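Local coordinates for diguanylate cyclase/phosphodiesterase (Caldicellulosiruptor saccharolyticus, PDB 3MTK), which probably acts in cyclic di-GMP metabolism, likely as a phosphodiesterase through an EAL domain not included here, this chain being its GGDEF domain, at residues N19-W24 with N139-C144; D60-H65 with I119-N124; K68-I73 with N78-I83; E102-Q107 with F123-A128. One frame throughout, in Å; residues are numbered along the deposited sequence.

Contact 1. Residues N19-W24 with N139-C144; sequences NSLIRW and NLMRRC
Met141, a selenomethionine in this crystal, reaches from helix 137-154 to overlap the branched side chains of Leu21 and Ile22 on helix 18-30. Leu21 and Met141 meet tip to tip, with Leu21 CD2 lying 3.6 Å from Met141 CE. Leu21 CD2 is also 3.9 Å from Met141 SE, and so follows the last bond of the long chain. Ile22 comes in from another direction, roughly at a right angle, and presents its methylene: Ile22 CG1 sits 3.9 Å from Met141 SE. The bend at the end of the selenomethionine explains this division. With chi3 at 61° the chain turns after the selenium, which leaves the terminal methyl to Leu21 and the selenium to both partners. The backbones stay well apart, the CA atoms of Ile22 and Met141 being 8.8 Å from each other, so a long, unbranched side chain reaches across to both partners. On its inner side the pair rests on the sheet. Leu21 is buried there against Leu39, Phe81, Ile83, Ala89 and Ile91, while Met141 lies on Phe41; Ile22 is partly exposed. Two helices packed on the same face of the central sheet, bridged here by apolar side chains, form one outer layer of the α/β sandwich of the GGDEF domain.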
loop_
_atom_site.group_PDB
_atom_site.type_symbol
_atom_site.label_atom_id
_atom_site.label_comp_id
_atom_site.label_asym_id
_atom_site.label_seq_id
_atom_site.Cartn_x
_atom_site.Cartn_y
_atom_site.Cartn_z
ATOM N N ASN A 19 12.621 1.072 -3.912
ATOM C CA ASN A 19 13.672 2.025 -4.270
ATOM C C ASN A 19 13.030 3.260 -4.911
ATOM O O ASN A 19 13.386 4.405 -4.599
ATOM C CB ASN A 19 14.668 1.401 -5.250
ATOM C CG ASN A 19 15.531 0.341 -4.601
ATOM O OD1 ASN A 19 15.932 0.480 -3.449
ATOM N ND2 ASN A 19 15.836 -0.719 -5.345
ATOM N N SER A 20 12.081 3.014 -5.810
ATOM C CA SER A 20 11.370 4.083 -6.482
ATOM C C SER A 20 10.581 4.878 -5.456
ATOM O O SER A 20 10.478 6.097 -5.561
ATOM C CB SER A 20 10.440 3.506 -7.541
ATOM O OG SER A 20 11.175 2.695 -8.445
ATOM N N LEU A 21 10.032 4.190 -4.458
ATOM C CA LEU A 21 9.279 4.867 -3.406
ATOM C C LEU A 21 10.199 5.848 -2.695
ATOM O O LEU A 21 9.800 6.967 -2.367
ATOM C CB LEU A 21 8.740 3.866 -2.371
ATOM C CG LEU A 21 8.167 4.484 -1.085
ATOM C CD1 LEU A 21 7.024 5.419 -1.446
ATOM C CD2 LEU A 21 7.674 3.401 -0.135
ATOM N N ILE A 22 11.432 5.420 -2.448
ATOM C CA ILE A 22 12.394 6.263 -1.762
ATOM C C ILE A 22 12.775 7.526 -2.558
ATOM O O ILE A 22 12.762 8.632 -2.009
ATOM C CB ILE A 22 13.640 5.449 -1.405
ATOM C CG1 ILE A 22 13.272 4.443 -0.308
ATOM C CG2 ILE A 22 14.770 6.377 -0.967
ATOM C CD1 ILE A 22 14.414 3.537 0.128
ATOM N N ARG A 23 13.106 7.368 -3.838
ATOM C CA ARG A 23 13.447 8.529 -4.658
ATOM C C ARG A 23 12.294 9.522 -4.588
ATOM O O ARG A 23 12.478 10.672 -4.200
ATOM C CB ARG A 23 13.658 8.150 -6.129
ATOM C CG ARG A 23 14.994 7.514 -6.468
ATOM C CD ARG A 23 15.234 7.567 -7.982
ATOM N NE ARG A 23 14.026 7.214 -8.721
ATOM C CZ ARG A 23 13.906 7.255 -10.044
ATOM N NH1 ARG A 23 14.931 7.637 -10.791
ATOM N NH2 ARG A 23 12.758 6.908 -10.616
ATOM N N TRP A 24 11.102 9.069 -4.964
ATOM C CA TRP A 24 9.944 9.943 -4.946
ATOM C C TRP A 24 9.661 10.524 -3.572
ATOM O O TRP A 24 9.077 11.595 -3.473
ATOM C CB TRP A 24 8.707 9.223 -5.493
ATOM C CG TRP A 24 8.571 9.343 -6.997
ATOM C CD1 TRP A 24 8.628 10.496 -7.741
ATOM C CD2 TRP A 24 8.318 8.283 -7.927
ATOM N NE1 TRP A 24 8.425 10.215 -9.070
ATOM C CE2 TRP A 24 8.231 8.865 -9.214
ATOM C CE3 TRP A 24 8.155 6.897 -7.799
ATOM C CZ2 TRP A 24 7.985 8.106 -10.367
ATOM C CZ3 TRP A 24 7.908 6.138 -8.948
ATOM C CH2 TRP A 24 7.825 6.748 -10.215
ATOM N N ASN A 139 12.831 7.503 7.806
ATOM C CA ASN A 139 12.025 7.840 8.982
ATOM C C ASN A 139 10.520 7.843 8.729
ATOM O O ASN A 139 9.740 7.493 9.608
ATOM C CB ASN A 139 12.453 9.197 9.539
ATOM C CG ASN A 139 13.889 9.194 10.031
ATOM O OD1 ASN A 139 14.811 8.860 9.283
ATOM N ND2 ASN A 139 14.087 9.565 11.292
ATOM N N LEU A 140 10.117 8.249 7.531
ATOM C CA LEU A 140 8.705 8.284 7.158
ATOM C C LEU A 140 8.202 6.867 6.970
ATOM O O LEU A 140 7.120 6.502 7.440
ATOM C CB LEU A 140 8.517 9.048 5.849
ATOM C CG LEU A 140 8.437 10.572 5.908
ATOM C CD1 LEU A 140 8.844 11.160 4.559
ATOM C CD2 LEU A 140 7.025 10.995 6.291
HETATM N N MSE A 141 8.990 6.079 6.253
HETATM C CA MSE A 141 8.640 4.701 5.998
HETATM C C MSE A 141 8.592 3.953 7.313
HETATM O O MSE A 141 7.784 3.048 7.491
HETATM C CB MSE A 141 9.654 4.071 5.059
HETATM C CG MSE A 141 9.603 4.691 3.703
HETATM SE SE MSE A 141 10.621 3.683 2.455
HETATM C CE MSE A 141 9.631 2.017 2.560
ATOM N N ARG A 142 9.462 4.337 8.239
ATOM C CA ARG A 142 9.473 3.712 9.550
ATOM C C ARG A 142 8.171 4.088 10.238
ATOM O O ARG A 142 7.485 3.241 10.798
ATOM C CB ARG A 142 10.657 4.212 10.366
ATOM C CG ARG A 142 11.983 3.684 9.887
ATOM C CD ARG A 142 13.131 4.257 10.693
ATOM N NE ARG A 142 14.344 3.466 10.501
ATOM C CZ ARG A 142 15.544 3.806 10.955
ATOM N NH1 ARG A 142 15.701 4.931 11.632
ATOM N NH2 ARG A 142 16.583 3.014 10.741
ATOM N N ARG A 143 7.813 5.363 10.169
ATOM C CA ARG A 143 6.588 5.814 10.804
ATOM C C ARG A 143 5.344 5.097 10.292
ATOM O O ARG A 143 4.429 4.806 11.061
ATOM C CB ARG A 143 6.410 7.305 10.620
ATOM C CG ARG A 143 5.279 7.851 11.457
ATOM C CD ARG A 143 5.271 9.342 11.363
ATOM N NE ARG A 143 6.590 9.877 11.659
ATOM C CZ ARG A 143 6.974 11.102 11.333
ATOM N NH1 ARG A 143 6.130 11.907 10.698
ATOM N NH2 ARG A 143 8.193 11.521 11.641
ATOM N N CYS A 144 5.304 4.829 8.992
ATOM C CA CYS A 144 4.168 4.141 8.403
ATOM C C CYS A 144 4.140 2.726 8.913
ATOM O O CYS A 144 3.086 2.178 9.231
ATOM C CB CYS A 144 4.281 4.110 6.889
ATOM S SG CYS A 144 3.130 5.208 6.110
#

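Contact 2. Residues D60-H65 with I119-N124; sequences DELIIH and IRVNFN
Leu62 points its CD1 methyl between Val121 and Ile119, and the two partners receive it differently. Val121 meets it tip to tip, Leu62 CD1 standing 3.9 Å from Val121 CG1, a methyl turned this way by chi1 of -73°, anti to the carbonyl carbon. Ile119 and Leu62 cross obliquely, and the branch methyl Ile119 CG2 approaches Leu62 CD1 more loosely at 4.2 Å. Alternation along the extended chain puts both partners on the helix side, while Arg120 between them turns away. Tyr112 and Leu50 each touch both Leu62 and Val121, widening the cluster. One turn on, His65 folds back on its own backbone: His65 ND1 donates to Glu61 O over 3.0 Å, bent to 135° and from above the carbonyl plane. That oxygen also accepts from His65 N, and a weak bond from His65 NE2 to Asn113 O ties the ring to the neighbouring hairpin. The arrangement seats helix 56-74 against the hairpin 112-119 and the lead-in to strand 123-129, at one end of the α/β fold of the GGDEF domain.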
loop_
_atom_site.group_PDB
_atom_site.type_symbol
_atom_site.label_atom_id
_atom_site.label_comp_id
_atom_site.label_asym_id
_atom_site.label_seq_id
_atom_site.Cartn_x
_atom_site.Cartn_y
_atom_site.Cartn_z
ATOM N N ASP A 60 -0.186 -15.306 -7.161
ATOM C CA ASP A 60 0.542 -14.244 -7.837
ATOM C C ASP A 60 -0.450 -13.487 -8.710
ATOM O O ASP A 60 -0.335 -12.273 -8.891
ATOM C CB ASP A 60 1.700 -14.814 -8.657
ATOM C CG ASP A 60 2.852 -15.294 -7.775
ATOM O OD1 ASP A 60 3.183 -14.596 -6.792
ATOM O OD2 ASP A 60 3.437 -16.359 -8.058
ATOM N N GLU A 61 -1.444 -14.208 -9.225
ATOM C CA GLU A 61 -2.481 -13.605 -10.051
ATOM C C GLU A 61 -3.315 -12.685 -9.173
ATOM O O GLU A 61 -3.684 -11.584 -9.572
ATOM C CB GLU A 61 -3.373 -14.691 -10.660
ATOM C CG GLU A 61 -3.072 -14.993 -12.120
ATOM C CD GLU A 61 -3.426 -13.831 -13.030
ATOM O OE1 GLU A 61 -4.614 -13.445 -13.049
ATOM O OE2 GLU A 61 -2.524 -13.303 -13.722
ATOM N N LEU A 62 -3.604 -13.157 -7.970
ATOM C CA LEU A 62 -4.369 -12.395 -6.988
ATOM C C LEU A 62 -3.651 -11.065 -6.695
ATOM O O LEU A 62 -4.268 -9.995 -6.677
ATOM C CB LEU A 62 -4.464 -13.204 -5.703
ATOM C CG LEU A 62 -5.690 -13.079 -4.809
ATOM C CD1 LEU A 62 -5.230 -13.384 -3.387
ATOM C CD2 LEU A 62 -6.336 -11.695 -4.899
ATOM N N ILE A 63 -2.340 -11.145 -6.466
ATOM C CA ILE A 63 -1.522 -9.969 -6.173
ATOM C C ILE A 63 -1.650 -8.977 -7.324
ATOM O O ILE A 63 -1.818 -7.777 -7.104
ATOM C CB ILE A 63 -0.024 -10.350 -5.983
ATOM C CG1 ILE A 63 0.148 -11.230 -4.747
ATOM C CG2 ILE A 63 0.833 -9.098 -5.821
ATOM C CD1 ILE A 63 -0.157 -10.525 -3.453
ATOM N N ILE A 64 -1.574 -9.472 -8.556
ATOM C CA ILE A 64 -1.710 -8.576 -9.699
ATOM C C ILE A 64 -3.077 -7.916 -9.596
ATOM O O ILE A 64 -3.182 -6.690 -9.631
ATOM C CB ILE A 64 -1.596 -9.325 -11.046
ATOM C CG1 ILE A 64 -0.160 -9.816 -11.250
ATOM C CG2 ILE A 64 -1.981 -8.396 -12.188
ATOM C CD1 ILE A 64 0.055 -10.562 -12.571
ATOM N N HIS A 65 -4.124 -8.729 -9.458
ATOM C CA HIS A 65 -5.477 -8.193 -9.316
ATOM C C HIS A 65 -5.486 -7.105 -8.254
ATOM O O HIS A 65 -6.008 -6.012 -8.477
ATOM C CB HIS A 65 -6.458 -9.288 -8.898
ATOM C CG HIS A 65 -7.024 -10.066 -10.043
ATOM N ND1 HIS A 65 -6.234 -10.725 -10.958
ATOM C CD2 HIS A 65 -8.306 -10.285 -10.422
ATOM C CE1 HIS A 65 -7.003 -11.318 -11.853
ATOM N NE2 HIS A 65 -8.265 -11.067 -11.551
ATOM N N ILE A 119 -12.217 -14.977 -4.642
ATOM C CA ILE A 119 -11.378 -14.831 -3.463
ATOM C C ILE A 119 -11.554 -13.532 -2.699
ATOM O O ILE A 119 -11.656 -12.450 -3.278
ATOM C CB ILE A 119 -9.894 -14.995 -3.849
ATOM C CG1 ILE A 119 -9.718 -16.311 -4.607
ATOM C CG2 ILE A 119 -9.004 -14.987 -2.594
ATOM C CD1 ILE A 119 -8.340 -16.499 -5.179
ATOM N N ARG A 120 -11.593 -13.668 -1.384
ATOM C CA ARG A 120 -11.734 -12.543 -0.483
ATOM C C ARG A 120 -10.510 -12.527 0.424
ATOM O O ARG A 120 -10.122 -13.560 0.965
ATOM C CB ARG A 120 -13.002 -12.701 0.356
ATOM C CG ARG A 120 -14.255 -12.181 -0.303
ATOM C CD ARG A 120 -15.483 -12.558 0.504
ATOM N NE ARG A 120 -16.565 -11.585 0.355
ATOM C CZ ARG A 120 -16.532 -10.343 0.837
ATOM N NH1 ARG A 120 -15.469 -9.913 1.502
ATOM N NH2 ARG A 120 -17.564 -9.529 0.660
ATOM N N VAL A 121 -9.901 -11.356 0.581
ATOM C CA VAL A 121 -8.729 -11.210 1.425
ATOM C C VAL A 121 -8.915 -10.071 2.394
ATOM O O VAL A 121 -9.763 -9.215 2.195
ATOM C CB VAL A 121 -7.479 -10.903 0.608
ATOM C CG1 VAL A 121 -7.027 -12.136 -0.136
ATOM C CG2 VAL A 121 -7.776 -9.767 -0.348
ATOM N N ASN A 122 -8.102 -10.070 3.439
ATOM C CA ASN A 122 -8.134 -9.036 4.455
ATOM C C ASN A 122 -6.903 -8.174 4.328
ATOM O O ASN A 122 -5.903 -8.606 3.757
ATOM C CB ASN A 122 -8.180 -9.665 5.835
ATOM C CG ASN A 122 -9.527 -10.252 6.135
ATOM O OD1 ASN A 122 -9.649 -11.208 6.899
ATOM N ND2 ASN A 122 -10.561 -9.671 5.538
ATOM N N PHE A 123 -6.987 -6.956 4.858
ATOM C CA PHE A 123 -5.886 -6.004 4.792
ATOM C C PHE A 123 -5.760 -5.240 6.095
ATOM O O PHE A 123 -6.544 -5.422 7.022
ATOM C CB PHE A 123 -6.122 -4.960 3.685
ATOM C CG PHE A 123 -6.379 -5.541 2.308
ATOM C CD1 PHE A 123 -7.613 -6.098 1.988
ATOM C CD2 PHE A 123 -5.396 -5.507 1.337
ATOM C CE1 PHE A 123 -7.862 -6.610 0.717
ATOM C CE2 PHE A 123 -5.634 -6.013 0.062
ATOM C CZ PHE A 123 -6.871 -6.566 -0.248
ATOM N N ASN A 124 -4.753 -4.374 6.134
ATOM C CA ASN A 124 -4.493 -3.475 7.242
ATOM C C ASN A 124 -3.760 -2.306 6.611
ATOM O O ASN A 124 -3.019 -2.476 5.628
ATOM C CB ASN A 124 -3.670 -4.140 8.336
ATOM C CG ASN A 124 -4.551 -4.713 9.442
ATOM O OD1 ASN A 124 -5.217 -3.963 10.179
ATOM N ND2 ASN A 124 -4.580 -6.037 9.551
#

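Contact 3. Residues K68-I73 with N78-I83; sequences KRIKDI and NKAFKI
Ala80 brings strand 79-84 against helix 56-74, touching Ile70 and Lys71, and the residues around it show how an edge strand shares its side chains between two faces. Asn78 opens the segment, its side chain resting on Cys92 of the adjoining strand. Lys79 touches Trp24 on the other face. Then comes Ala80, whose lone methyl lets the helix settle close: the CA atoms of Lys71 and Ala80 are only 6.0 Å apart. The methyl Ala80 CB lies 4.4 Å from Ile70 CG2 and 4.5 Å from Lys71 CA, so it meets a branch methyl on one residue and bare backbone on the other. Lys71 can offer its backbone because its aliphatic chain leads off, away from the strand. Phe81 points away from the helix and packs on Leu21 and Pro16. Lys82 NZ comes near Ile63 CG2 of the same helix and is weakly bonded to Phe85 O, and Ile83 packs with Lys18 and Leu21. With one methyl against an isoleucine branch and a helix backbone, the contact is purely apolar and loose, and suggests a fit that depends on the small size of Ala80 and not on any directional bond.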
loop_
_atom_site.group_PDB
_atom_site.type_symbol
_atom_site.label_atom_id
_atom_site.label_comp_id
_atom_site.label_asym_id
_atom_site.label_seq_id
_atom_site.Cartn_x
_atom_site.Cartn_y
_atom_site.Cartn_z
ATOM N N LYS A 68 -3.766 -3.819 -9.348
ATOM C CA LYS A 68 -4.561 -3.040 -10.287
ATOM C C LYS A 68 -5.699 -2.295 -9.604
ATOM O O LYS A 68 -5.968 -1.133 -9.918
ATOM C CB LYS A 68 -5.075 -3.939 -11.410
ATOM C CG LYS A 68 -3.923 -4.472 -12.256
ATOM C CD LYS A 68 -4.378 -5.295 -13.445
ATOM C CE LYS A 68 -3.177 -5.869 -14.201
ATOM N NZ LYS A 68 -3.611 -6.832 -15.259
ATOM N N ARG A 69 -6.360 -2.945 -8.656
ATOM C CA ARG A 69 -7.443 -2.281 -7.944
ATOM C C ARG A 69 -6.859 -1.092 -7.163
ATOM O O ARG A 69 -7.411 0.005 -7.169
ATOM C CB ARG A 69 -8.133 -3.272 -7.002
ATOM C CG ARG A 69 -9.371 -2.740 -6.330
ATOM C CD ARG A 69 -10.173 -3.843 -5.598
ATOM N NE ARG A 69 -10.609 -4.927 -6.480
ATOM C CZ ARG A 69 -11.385 -5.943 -6.091
ATOM N NH1 ARG A 69 -11.810 -6.012 -4.833
ATOM N NH2 ARG A 69 -11.733 -6.895 -6.957
ATOM N N ILE A 70 -5.732 -1.311 -6.495
ATOM C CA ILE A 70 -5.093 -0.244 -5.732
ATOM C C ILE A 70 -4.762 0.869 -6.722
ATOM O O ILE A 70 -5.081 2.032 -6.514
ATOM C CB ILE A 70 -3.779 -0.729 -5.078
ATOM C CG1 ILE A 70 -4.068 -1.841 -4.066
ATOM C CG2 ILE A 70 -3.080 0.423 -4.404
ATOM C CD1 ILE A 70 -2.837 -2.310 -3.308
ATOM N N LYS A 71 -4.115 0.488 -7.813
ATOM C CA LYS A 71 -3.744 1.442 -8.834
ATOM C C LYS A 71 -4.996 2.185 -9.314
ATOM O O LYS A 71 -4.956 3.387 -9.558
ATOM C CB LYS A 71 -3.057 0.694 -9.986
ATOM C CG LYS A 71 -2.508 1.563 -11.090
ATOM C CD LYS A 71 -1.162 1.037 -11.607
ATOM C CE LYS A 71 -1.205 -0.429 -12.054
ATOM N NZ LYS A 71 -2.057 -0.676 -13.247
ATOM N N ASP A 72 -6.116 1.472 -9.404
ATOM C CA ASP A 72 -7.361 2.063 -9.879
ATOM C C ASP A 72 -8.019 3.072 -8.938
ATOM O O ASP A 72 -8.270 4.212 -9.328
ATOM C CB ASP A 72 -8.363 0.958 -10.236
ATOM C CG ASP A 72 -9.646 1.502 -10.856
ATOM O OD1 ASP A 72 -10.632 1.751 -10.120
ATOM O OD2 ASP A 72 -9.662 1.695 -12.090
ATOM N N ILE A 73 -8.310 2.677 -7.705
ATOM C CA ILE A 73 -8.960 3.619 -6.805
ATOM C C ILE A 73 -7.968 4.672 -6.331
ATOM O O ILE A 73 -8.354 5.691 -5.760
ATOM C CB ILE A 73 -9.633 2.903 -5.583
ATOM C CG1 ILE A 73 -8.660 2.785 -4.410
ATOM C CG2 ILE A 73 -10.142 1.524 -6.006
ATOM C CD1 ILE A 73 -7.478 1.893 -4.676
ATOM N N ASN A 78 -1.847 10.223 -7.991
ATOM C CA ASN A 78 -1.255 9.543 -6.843
ATOM C C ASN A 78 -0.412 8.378 -7.339
ATOM O O ASN A 78 -0.654 7.847 -8.426
ATOM C CB ASN A 78 -2.352 9.038 -5.905
ATOM C CG ASN A 78 -3.119 10.169 -5.251
ATOM O OD1 ASN A 78 -4.232 9.977 -4.762
ATOM N ND2 ASN A 78 -2.521 11.355 -5.230
ATOM N N LYS A 79 0.574 7.985 -6.542
ATOM C CA LYS A 79 1.471 6.896 -6.908
ATOM C C LYS A 79 1.246 5.646 -6.075
ATOM O O LYS A 79 0.943 5.723 -4.880
ATOM C CB LYS A 79 2.926 7.347 -6.752
ATOM C CG LYS A 79 3.356 8.423 -7.730
ATOM C CD LYS A 79 3.370 7.891 -9.157
ATOM C CE LYS A 79 4.392 6.764 -9.326
ATOM N NZ LYS A 79 4.614 6.380 -10.757
ATOM N N ALA A 80 1.406 4.494 -6.718
ATOM C CA ALA A 80 1.232 3.208 -6.061
ATOM C C ALA A 80 2.504 2.391 -6.254
ATOM O O ALA A 80 3.056 2.353 -7.353
ATOM C CB ALA A 80 0.039 2.480 -6.658
ATOM N N PHE A 81 2.968 1.738 -5.187
ATOM C CA PHE A 81 4.187 0.933 -5.251
ATOM C C PHE A 81 4.039 -0.437 -4.612
ATOM O O PHE A 81 3.183 -0.643 -3.744
ATOM C CB PHE A 81 5.336 1.654 -4.541
ATOM C CG PHE A 81 5.407 3.120 -4.835
ATOM C CD1 PHE A 81 4.541 4.014 -4.211
ATOM C CD2 PHE A 81 6.324 3.613 -5.753
ATOM C CE1 PHE A 81 4.587 5.376 -4.497
ATOM C CE2 PHE A 81 6.379 4.977 -6.051
ATOM C CZ PHE A 81 5.509 5.858 -5.421
ATOM N N LYS A 82 4.881 -1.371 -5.042
ATOM C CA LYS A 82 4.895 -2.711 -4.469
ATOM C C LYS A 82 6.235 -2.787 -3.754
ATOM O O LYS A 82 7.278 -2.901 -4.397
ATOM C CB LYS A 82 4.820 -3.786 -5.550
ATOM C CG LYS A 82 4.858 -5.210 -4.992
ATOM C CD LYS A 82 3.566 -5.569 -4.253
ATOM C CE LYS A 82 3.660 -6.916 -3.533
ATOM N NZ LYS A 82 4.147 -8.045 -4.383
ATOM N N ILE A 83 6.209 -2.728 -2.425
ATOM C CA ILE A 83 7.439 -2.727 -1.650
ATOM C C ILE A 83 7.760 -3.982 -0.853
ATOM O O ILE A 83 8.822 -4.084 -0.251
ATOM C CB ILE A 83 7.444 -1.531 -0.688
ATOM C CG1 ILE A 83 6.231 -1.605 0.241
ATOM C CG2 ILE A 83 7.402 -0.230 -1.485
ATOM C CD1 ILE A 83 6.145 -0.447 1.203
#

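Contact 4. Residues E102-Q107 with F123-A128; sequences ERMLSQ and FNIGAA
Extended first torsions swing Met104 and Leu105 off helix 97-108 toward Phe123 and Ile125: chi1 is 170° in Met104 and -170° in Leu105, although neither CB aims at the strand. A bend at chi3 of 67° turns the methyl of Met104, a selenomethionine, onto the tip of Ile125. Met104 CE and Ile125 CD1 are 3.4 Å apart, tighter than usual for two carbons. Helix and strand run nearly antiparallel, the axes of the two short segments 10.0 Å apart at closest, as the second helix and last core strand do in the ferredoxin-like βαββαβ core that GGDEF domains share with class III nucleotidyl cyclases. Leu105 runs counter to the side chains of Phe123 and Ile125, offering a single methyl: Leu105 CD1 lies 4.0 Å from Phe123 CB and 4.1 Å from Ile125 CD1. It therefore touches the phenylalanine at the root of its side chain, which also packs on Leu108 and Ile66. Ile125 is enclosed by Ile40, Leu42 and Ile101, and Met104 by Leu42 and Ile73.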
loop_
_atom_site.group_PDB
_atom_site.type_symbol
_atom_site.label_atom_id
_atom_site.label_comp_id
_atom_site.label_asym_id
_atom_site.label_seq_id
_atom_site.Cartn_x
_atom_site.Cartn_y
_atom_site.Cartn_z
ATOM N N GLU A 102 -10.760 4.485 3.807
ATOM C CA GLU A 102 -11.934 3.634 3.944
ATOM C C GLU A 102 -12.561 3.303 2.595
ATOM O O GLU A 102 -12.935 2.157 2.332
ATOM C CB GLU A 102 -12.962 4.314 4.845
ATOM C CG GLU A 102 -12.339 4.960 6.063
ATOM C CD GLU A 102 -13.367 5.387 7.076
ATOM O OE1 GLU A 102 -14.385 5.984 6.666
ATOM O OE2 GLU A 102 -13.155 5.129 8.284
ATOM N N ARG A 103 -12.673 4.311 1.739
ATOM C CA ARG A 103 -13.247 4.107 0.425
ATOM C C ARG A 103 -12.490 2.957 -0.211
ATOM O O ARG A 103 -13.076 1.942 -0.602
ATOM C CB ARG A 103 -13.079 5.363 -0.430
ATOM C CG ARG A 103 -13.905 5.364 -1.712
ATOM C CD ARG A 103 -13.501 6.527 -2.599
ATOM N NE ARG A 103 -13.457 7.767 -1.834
ATOM C CZ ARG A 103 -12.559 8.726 -2.026
ATOM N NH1 ARG A 103 -11.633 8.585 -2.964
ATOM N NH2 ARG A 103 -12.570 9.811 -1.261
HETATM N N MSE A 104 -11.174 3.115 -0.288
HETATM C CA MSE A 104 -10.319 2.101 -0.881
HETATM C C MSE A 104 -10.368 0.754 -0.165
HETATM O O MSE A 104 -10.353 -0.296 -0.807
HETATM C CB MSE A 104 -8.877 2.579 -0.914
HETATM C CG MSE A 104 -7.933 1.468 -1.308
HETATM SE SE MSE A 104 -6.103 1.992 -1.333
HETATM C CE MSE A 104 -5.832 2.310 0.563
ATOM N N LEU A 105 -10.401 0.785 1.162
ATOM C CA LEU A 105 -10.444 -0.450 1.931
ATOM C C LEU A 105 -11.746 -1.192 1.642
ATOM O O LEU A 105 -11.734 -2.396 1.408
ATOM C CB LEU A 105 -10.335 -0.149 3.430
ATOM C CG LEU A 105 -10.118 -1.337 4.374
ATOM C CD1 LEU A 105 -8.735 -1.949 4.140
ATOM C CD2 LEU A 105 -10.244 -0.861 5.812
ATOM N N SER A 106 -12.864 -0.468 1.654
ATOM C CA SER A 106 -14.165 -1.064 1.377
ATOM C C SER A 106 -14.134 -1.751 0.017
ATOM O O SER A 106 -14.726 -2.818 -0.166
ATOM C CB SER A 106 -15.257 0.001 1.372
ATOM O OG SER A 106 -15.137 0.836 0.237
ATOM N N GLN A 107 -13.436 -1.139 -0.929
ATOM C CA GLN A 107 -13.314 -1.700 -2.264
ATOM C C GLN A 107 -12.332 -2.873 -2.314
ATOM O O GLN A 107 -12.576 -3.882 -2.996
ATOM C CB GLN A 107 -12.886 -0.603 -3.234
ATOM C CG GLN A 107 -13.931 0.503 -3.325
ATOM C CD GLN A 107 -13.460 1.692 -4.130
ATOM O OE1 GLN A 107 -13.207 1.583 -5.332
ATOM N NE2 GLN A 107 -13.333 2.838 -3.470
ATOM N N PHE A 123 -6.987 -6.956 4.858
ATOM C CA PHE A 123 -5.886 -6.004 4.792
ATOM C C PHE A 123 -5.760 -5.240 6.095
ATOM O O PHE A 123 -6.544 -5.422 7.022
ATOM C CB PHE A 123 -6.122 -4.960 3.685
ATOM C CG PHE A 123 -6.379 -5.541 2.308
ATOM C CD1 PHE A 123 -7.613 -6.098 1.988
ATOM C CD2 PHE A 123 -5.396 -5.507 1.337
ATOM C CE1 PHE A 123 -7.862 -6.610 0.717
ATOM C CE2 PHE A 123 -5.634 -6.013 0.062
ATOM C CZ PHE A 123 -6.871 -6.566 -0.248
ATOM N N ASN A 124 -4.753 -4.374 6.134
ATOM C CA ASN A 124 -4.493 -3.475 7.242
ATOM C C ASN A 124 -3.760 -2.306 6.611
ATOM O O ASN A 124 -3.019 -2.476 5.628
ATOM C CB ASN A 124 -3.670 -4.140 8.336
ATOM C CG ASN A 124 -4.551 -4.713 9.442
ATOM O OD1 ASN A 124 -5.217 -3.963 10.179
ATOM N ND2 ASN A 124 -4.580 -6.037 9.551
ATOM N N ILE A 125 -3.991 -1.115 7.148
ATOM C CA ILE A 125 -3.388 0.075 6.589
ATOM C C ILE A 125 -2.732 0.988 7.607
ATOM O O ILE A 125 -3.319 1.313 8.639
ATOM C CB ILE A 125 -4.441 0.873 5.793
ATOM C CG1 ILE A 125 -4.721 0.157 4.472
ATOM C CG2 ILE A 125 -3.969 2.288 5.551
ATOM C CD1 ILE A 125 -5.814 0.815 3.625
ATOM N N GLY A 126 -1.502 1.385 7.301
ATOM C CA GLY A 126 -0.766 2.290 8.157
ATOM C C GLY A 126 -0.477 3.508 7.301
ATOM O O GLY A 126 0.006 3.371 6.171
ATOM N N ALA A 127 -0.778 4.697 7.809
ATOM C CA ALA A 127 -0.540 5.912 7.027
ATOM C C ALA A 127 0.194 6.991 7.818
ATOM O O ALA A 127 0.138 7.021 9.048
ATOM C CB ALA A 127 -1.869 6.456 6.505
ATOM N N ALA A 128 0.882 7.880 7.110
ATOM C CA ALA A 128 1.618 8.946 7.780
ATOM C C ALA A 128 1.712 10.243 6.966
ATOM O O ALA A 128 1.998 10.224 5.768
ATOM C CB ALA A 128 3.009 8.455 8.143
#

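In the fold
Contacts 3 and 4 pack helices 56-74 and 97-108 on one face of the central sheet, contact 1 helices 18-30 and 137-154 on the other. Phe81, facing away from the helix of contact 3, meets contact 1: Leu21 CD1 lies 3.9 Å from Phe81 CE1. Contact 1 touches contact 4 through Cys144 SG, 3.6 Å from Gly126 O. Between contacts 3 and 4, centred 12 Å apart, Arg69 NH1 probably bonds to Gln107 O at 2.9 Å. Contact 2 shares Phe123 and Asn124 with contact 4 but lies about 23 Å from contact 1, centre to centre. The strand of contact 3 forms one arm of the hairpin bearing the GGDEF signature, degenerate here, consistent with the protein's phosphodiesterase assignment.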